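Local coordinates for Non-structural protein 2 (Human rotavirus C, PDB 2GU0), which probably takes part in replication and packaging of the viral genome as an octamer that binds single-stranded RNA, unwinds helices and hydrolyses nucleoside triphosphates and the 5'-triphosphate of RNA, at residues Y20-K25 against V51-E56; E3-V8 against S41-T46. All blocks are in the same frame, centred on the assembly; numbering follows the deposited sequence.

Contact 1 (Y20-K25 against V51-E56); sequences YPINKK and VAPPPE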
loop_
_atom_site.group_PDB
_atom_site.type_symbol
_atom_site.label_atom_id
_atom_site.label_comp_id
_atom_site.label_asym_id
_atom_site.label_seq_id
_atom_site.Cartn_x
_atom_site.Cartn_y
_atom_site.Cartn_z
ATOM N N TYR A 20 -39.922 4.538 0.981
ATOM C CA TYR A 20 -38.796 3.977 0.244
ATOM C C TYR A 20 -37.625 4.950 0.118
ATOM O O TYR A 20 -37.812 6.167 0.037
ATOM C CB TYR A 20 -39.227 3.552 -1.157
ATOM C CG TYR A 20 -40.402 2.615 -1.165
ATOM C CD1 TYR A 20 -41.708 3.108 -1.208
ATOM C CD2 TYR A 20 -40.217 1.235 -1.087
ATOM C CE1 TYR A 20 -42.803 2.245 -1.173
ATOM C CE2 TYR A 20 -41.304 0.367 -1.048
ATOM C CZ TYR A 20 -42.593 0.877 -1.089
ATOM O OH TYR A 20 -43.669 0.025 -1.028
ATOM N N PRO A 21 -36.398 4.414 0.105
ATOM C CA PRO A 21 -35.151 5.176 -0.017
ATOM C C PRO A 21 -35.019 5.741 -1.426
ATOM O O PRO A 21 -35.483 5.129 -2.382
ATOM C CB PRO A 21 -34.077 4.119 0.237
ATOM C CG PRO A 21 -34.750 3.099 1.044
ATOM C CD PRO A 21 -36.107 3.006 0.418
ATOM N N ILE A 22 -34.398 6.900 -1.565
ATOM C CA ILE A 22 -34.175 7.473 -2.891
ATOM C C ILE A 22 -32.668 7.365 -3.160
ATOM O O ILE A 22 -31.861 7.764 -2.323
ATOM C CB ILE A 22 -34.605 8.944 -2.950
ATOM C CG1 ILE A 22 -36.124 9.039 -2.929
ATOM C CG2 ILE A 22 -34.099 9.579 -4.213
ATOM C CD1 ILE A 22 -36.646 10.458 -3.009
ATOM N N ASN A 23 -32.275 6.825 -4.309
ATOM C CA ASN A 23 -30.851 6.679 -4.573
ATOM C C ASN A 23 -30.255 7.782 -5.435
ATOM O O ASN A 23 -30.985 8.534 -6.096
ATOM C CB ASN A 23 -30.546 5.295 -5.164
ATOM C CG ASN A 23 -31.043 5.132 -6.572
ATOM O OD1 ASN A 23 -30.509 5.731 -7.502
ATOM N ND2 ASN A 23 -32.072 4.312 -6.746
ATOM N N LYS A 24 -28.921 7.870 -5.414
ATOM C CA LYS A 24 -28.202 8.898 -6.152
ATOM C C LYS A 24 -28.373 8.835 -7.651
ATOM O O LYS A 24 -28.378 9.865 -8.314
ATOM C CB LYS A 24 -26.718 8.868 -5.809
ATOM C CG LYS A 24 -25.970 7.668 -6.337
ATOM C CD LYS A 24 -24.530 7.678 -5.856
ATOM C CE LYS A 24 -23.866 6.330 -6.136
ATOM N NZ LYS A 24 -22.501 6.233 -5.548
ATOM N N LYS A 25 -28.498 7.642 -8.213
ATOM C CA LYS A 25 -28.685 7.578 -9.657
ATOM C C LYS A 25 -30.043 8.180 -9.971
ATOM O O LYS A 25 -30.178 8.969 -10.903
ATOM C CB LYS A 25 -28.598 6.137 -10.161
ATOM C CG LYS A 25 -27.277 5.483 -9.830
ATOM C CD LYS A 25 -26.100 6.269 -10.386
ATOM C CE LYS A 25 -25.773 5.825 -11.782
ATOM N NZ LYS A 25 -25.410 4.373 -11.768
ATOM N N VAL A 51 -37.844 5.920 -8.018
ATOM C CA VAL A 51 -38.406 7.243 -7.871
ATOM C C VAL A 51 -37.448 8.289 -7.346
ATOM O O VAL A 51 -36.838 8.105 -6.292
ATOM C CB VAL A 51 -39.638 7.182 -6.938
ATOM C CG1 VAL A 51 -40.204 8.577 -6.712
ATOM C CG2 VAL A 51 -40.675 6.258 -7.546
ATOM N N ALA A 52 -37.339 9.395 -8.081
ATOM C CA ALA A 52 -36.492 10.511 -7.696
ATOM C C ALA A 52 -37.374 11.578 -7.049
ATOM O O ALA A 52 -38.598 11.498 -7.084
ATOM C CB ALA A 52 -35.817 11.065 -8.901
ATOM N N PRO A 53 -36.762 12.597 -6.438
ATOM C CA PRO A 53 -37.541 13.655 -5.793
ATOM C C PRO A 53 -38.246 14.573 -6.782
ATOM O O PRO A 53 -37.848 14.678 -7.945
ATOM C CB PRO A 53 -36.494 14.413 -5.004
ATOM C CG PRO A 53 -35.441 13.401 -4.763
ATOM C CD PRO A 53 -35.343 12.708 -6.075
ATOM N N PRO A 54 -39.311 15.255 -6.333
ATOM C CA PRO A 54 -40.027 16.165 -7.232
ATOM C C PRO A 54 -39.023 17.177 -7.783
ATOM O O PRO A 54 -38.250 17.761 -7.021
ATOM C CB PRO A 54 -41.046 16.818 -6.306
ATOM C CG PRO A 54 -41.372 15.729 -5.369
ATOM C CD PRO A 54 -40.018 15.136 -5.046
ATOM N N PRO A 55 -39.010 17.392 -9.106
ATOM C CA PRO A 55 -38.067 18.351 -9.704
ATOM C C PRO A 55 -38.165 19.740 -9.071
ATOM O O PRO A 55 -37.259 20.569 -9.187
ATOM C CB PRO A 55 -38.460 18.338 -11.176
ATOM C CG PRO A 55 -38.904 16.927 -11.378
ATOM C CD PRO A 55 -39.769 16.683 -10.146
ATOM N N GLU A 56 -39.280 19.977 -8.397
ATOM C CA GLU A 56 -39.545 21.226 -7.700
ATOM C C GLU A 56 -38.516 21.468 -6.588
ATOM O O GLU A 56 -38.520 22.515 -5.956
ATOM C CB GLU A 56 -40.931 21.143 -7.066
ATOM C CG GLU A 56 -41.396 22.390 -6.348
ATOM C CD GLU A 56 -42.452 22.080 -5.312
ATOM O OE1 GLU A 56 -43.265 21.157 -5.551
ATOM O OE2 GLU A 56 -42.473 22.764 -4.260
#

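Contact 2 (E3-V8 against S41-T46); sequences ELACFV and SNYYDT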
loop_
_atom_site.group_PDB
_atom_site.type_symbol
_atom_site.label_atom_id
_atom_site.label_comp_id
_atom_site.label_asym_id
_atom_site.label_seq_id
_atom_site.Cartn_x
_atom_site.Cartn_y
_atom_site.Cartn_z
ATOM N N GLU A 3 -36.416 19.168 1.885
ATOM C CA GLU A 3 -37.725 18.629 2.230
ATOM C C GLU A 3 -37.621 17.108 2.365
ATOM O O GLU A 3 -36.826 16.480 1.675
ATOM C CB GLU A 3 -38.749 18.994 1.154
ATOM C CG GLU A 3 -39.073 20.494 1.043
ATOM C CD GLU A 3 -37.973 21.320 0.365
ATOM O OE1 GLU A 3 -38.189 22.544 0.175
ATOM O OE2 GLU A 3 -36.905 20.748 0.022
ATOM N N LEU A 4 -38.420 16.513 3.246
ATOM C CA LEU A 4 -38.362 15.064 3.454
ATOM C C LEU A 4 -38.389 14.317 2.136
ATOM O O LEU A 4 -37.823 13.231 2.034
ATOM C CB LEU A 4 -39.522 14.594 4.342
ATOM C CG LEU A 4 -39.601 13.108 4.722
ATOM C CD1 LEU A 4 -38.288 12.649 5.339
ATOM C CD2 LEU A 4 -40.739 12.892 5.703
ATOM N N ALA A 5 -39.036 14.913 1.135
ATOM C CA ALA A 5 -39.158 14.324 -0.199
ATOM C C ALA A 5 -37.844 14.263 -0.984
ATOM O O ALA A 5 -37.818 13.786 -2.116
ATOM C CB ALA A 5 -40.195 15.086 -1.017
ATOM N N CYS A 6 -36.764 14.768 -0.410
ATOM C CA CYS A 6 -35.487 14.704 -1.094
ATOM C C CYS A 6 -34.806 13.419 -0.671
ATOM O O CYS A 6 -33.751 13.072 -1.189
ATOM C CB CYS A 6 -34.593 15.869 -0.705
ATOM S SG CYS A 6 -35.189 17.475 -1.189
ATOM N N PHE A 7 -35.421 12.704 0.265
ATOM C CA PHE A 7 -34.839 11.468 0.763
ATOM C C PHE A 7 -35.701 10.217 0.691
ATOM O O PHE A 7 -35.165 9.107 0.679
ATOM C CB PHE A 7 -34.408 11.653 2.209
ATOM C CG PHE A 7 -33.549 12.845 2.430
ATOM C CD1 PHE A 7 -34.111 14.062 2.770
ATOM C CD2 PHE A 7 -32.173 12.751 2.303
ATOM C CE1 PHE A 7 -33.318 15.172 2.986
ATOM C CE2 PHE A 7 -31.365 13.862 2.517
ATOM C CZ PHE A 7 -31.939 15.077 2.861
ATOM N N VAL A 8 -37.022 10.382 0.660
ATOM C CA VAL A 8 -37.916 9.234 0.635
ATOM C C VAL A 8 -39.185 9.410 -0.190
ATOM O O VAL A 8 -39.762 10.499 -0.252
ATOM C CB VAL A 8 -38.363 8.878 2.055
ATOM C CG1 VAL A 8 -37.173 8.573 2.916
ATOM C CG2 VAL A 8 -39.134 10.038 2.649
ATOM N N SER A 41 -43.840 19.288 -9.594
ATOM C CA SER A 41 -44.143 19.047 -8.193
ATOM C C SER A 41 -44.451 17.591 -7.845
ATOM O O SER A 41 -44.748 17.279 -6.697
ATOM C CB SER A 41 -45.306 19.928 -7.766
ATOM O OG SER A 41 -46.479 19.543 -8.454
ATOM N N ASN A 42 -44.380 16.699 -8.827
ATOM C CA ASN A 42 -44.640 15.282 -8.575
ATOM C C ASN A 42 -43.349 14.479 -8.451
ATOM O O ASN A 42 -42.320 14.842 -9.023
ATOM C CB ASN A 42 -45.467 14.669 -9.708
ATOM C CG ASN A 42 -46.834 15.323 -9.875
ATOM O OD1 ASN A 42 -47.596 15.478 -8.914
ATOM N ND2 ASN A 42 -47.157 15.690 -11.109
ATOM N N TYR A 43 -43.394 13.389 -7.692
ATOM C CA TYR A 43 -42.210 12.555 -7.585
ATOM C C TYR A 43 -41.938 12.118 -9.012
ATOM O O TYR A 43 -42.879 11.835 -9.759
ATOM C CB TYR A 43 -42.464 11.331 -6.709
ATOM C CG TYR A 43 -42.238 11.587 -5.241
ATOM C CD1 TYR A 43 -43.151 12.314 -4.492
ATOM C CD2 TYR A 43 -41.100 11.114 -4.602
ATOM C CE1 TYR A 43 -42.940 12.555 -3.140
ATOM C CE2 TYR A 43 -40.877 11.357 -3.251
ATOM C CZ TYR A 43 -41.805 12.073 -2.530
ATOM O OH TYR A 43 -41.613 12.283 -1.186
ATOM N N TYR A 44 -40.666 12.059 -9.391
ATOM C CA TYR A 44 -40.286 11.686 -10.745
ATOM C C TYR A 44 -39.869 10.230 -10.936
ATOM O O TYR A 44 -38.976 9.731 -10.246
ATOM C CB TYR A 44 -39.146 12.573 -11.214
ATOM C CG TYR A 44 -38.697 12.260 -12.605
ATOM C CD1 TYR A 44 -39.524 12.533 -13.686
ATOM C CD2 TYR A 44 -37.449 11.689 -12.851
ATOM C CE1 TYR A 44 -39.134 12.255 -14.981
ATOM C CE2 TYR A 44 -37.038 11.402 -14.154
ATOM C CZ TYR A 44 -37.897 11.694 -15.213
ATOM O OH TYR A 44 -37.538 11.453 -16.509
ATOM N N ASP A 45 -40.493 9.549 -11.893
ATOM C CA ASP A 45 -40.126 8.170 -12.136
ATOM C C ASP A 45 -38.983 8.070 -13.144
ATOM O O ASP A 45 -39.110 8.414 -14.312
ATOM C CB ASP A 45 -41.326 7.349 -12.596
ATOM C CG ASP A 45 -40.980 5.894 -12.769
ATOM O OD1 ASP A 45 -39.993 5.455 -12.143
ATOM O OD2 ASP A 45 -41.684 5.181 -13.516
ATOM N N THR A 46 -37.863 7.581 -12.638
ATOM C CA THR A 46 -36.617 7.396 -13.363
ATOM C C THR A 46 -36.607 6.140 -14.241
ATOM O O THR A 46 -35.723 5.955 -15.089
ATOM C CB THR A 46 -35.479 7.346 -12.327
ATOM O OG1 THR A 46 -35.021 8.675 -12.077
ATOM C CG2 THR A 46 -34.353 6.501 -12.781
#

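Contact 1 (Y20-K25 against V51-E56)
I22 meets the 51-56 segment with both branches of its side chain, in the N-terminal domain where strand 18-21 turns into helix 24-32. The first kind of interaction is apolar. CD1 of I22 reaches P53 CG at 3.6 Å, and CG2 of I22 settles near P53 CD at 3.8 Å, so the two branches share the CG-CD bond of the pyrrolidine ring, which they approach at a slant. With CG2 anti to the backbone N and CG1 anti to the carbonyl carbon (chi1 -72°), both arms of the isoleucine lean toward the ring, and an extended second torsion (chi2 -179°) carries CD1 on to CG.

The second kind sets hydrocarbon against backbone. V51 is met through its carbonyl, with I22 CG1 lying 3.6 Å from V51 O, while its own side chain packs on S9 and Y43. V27 of helix 24-32 touches both I22 and P53; Y76 adds to the packing on I22 and F61 to that on P53.

Polar bonds lie beside this patch. N23, the N-cap of helix 24-32, uses OD1 to accept from A26 N and ND2 to donate to Y49 O, tying the helix start to the chain just ahead of strand 51-52. Between 20-25 and 51-56 themselves, cohesion thus rests on apolar burial and close fit: I22 is covered partly by the P53 ring and partly by the V51 backbone.

Contact 2 (E3-V8 against S41-T46)
Y43 extends its side chain to A5 and V8, joining the chain at the start of strand 44-45 to the short 3-10 turn 4-6 that leads into strand 8-11 of the N-terminal domain. Its CB leaves the backbone pointing neither at the turn nor away from it. CG stands anti to the carbonyl carbon (chi1 -87°), and this carries the far end of the ring over to the other segment.

Along the ring the first atom to arrive is CE2, 3.3 Å from V8 O. CZ comes next and is placed between two neighbours: V8 O, which sits at the ring edge near its plane, and A5 CB, at 3.7 Å and oblique to the ring. At the tip, OH donates a hydrogen bond to V8 O at 2.7 Å, although the position of the hydroxyl is somewhat uncertain in this model. V8 takes part through this carbonyl, since its side chain turns the other way and packs on L83 of helix 74-90.

The methyl of A5, directed at the tyrosine, supplies the apolar half of the contact. V102 touches both A5 and Y43 and also bonds to A5 through the backbone, a neighbour common to both segments. In 3-8 itself, C6 N bonds to E3 O, and L4 O accepts two backbone donors, F7 N at 3.0 Å and V8 N at 3.3 Å.

In the fold
Both contacts are buried, with centres about 5 Å apart, and both use the hairpin of strands 44-45 and 51-52: contact 1 takes its second strand and contact 2 its first. A52 N lies 2.7 Å from Y44 O, a probable hydrogen bond that links them through the hairpin, and I22 N lies 3.2 Å from F7 O, another probable one. Their chemistry differs. Contact 1 is aliphatic and backed by helix 24-32, whereas contact 2 pairs a methyl with a phenol-to-carbonyl bond. The subunit interface is reached by other residues: N23 and K25 pack on N122 of the second subunit, and Y44 OH bonds to Q160 of that subunit.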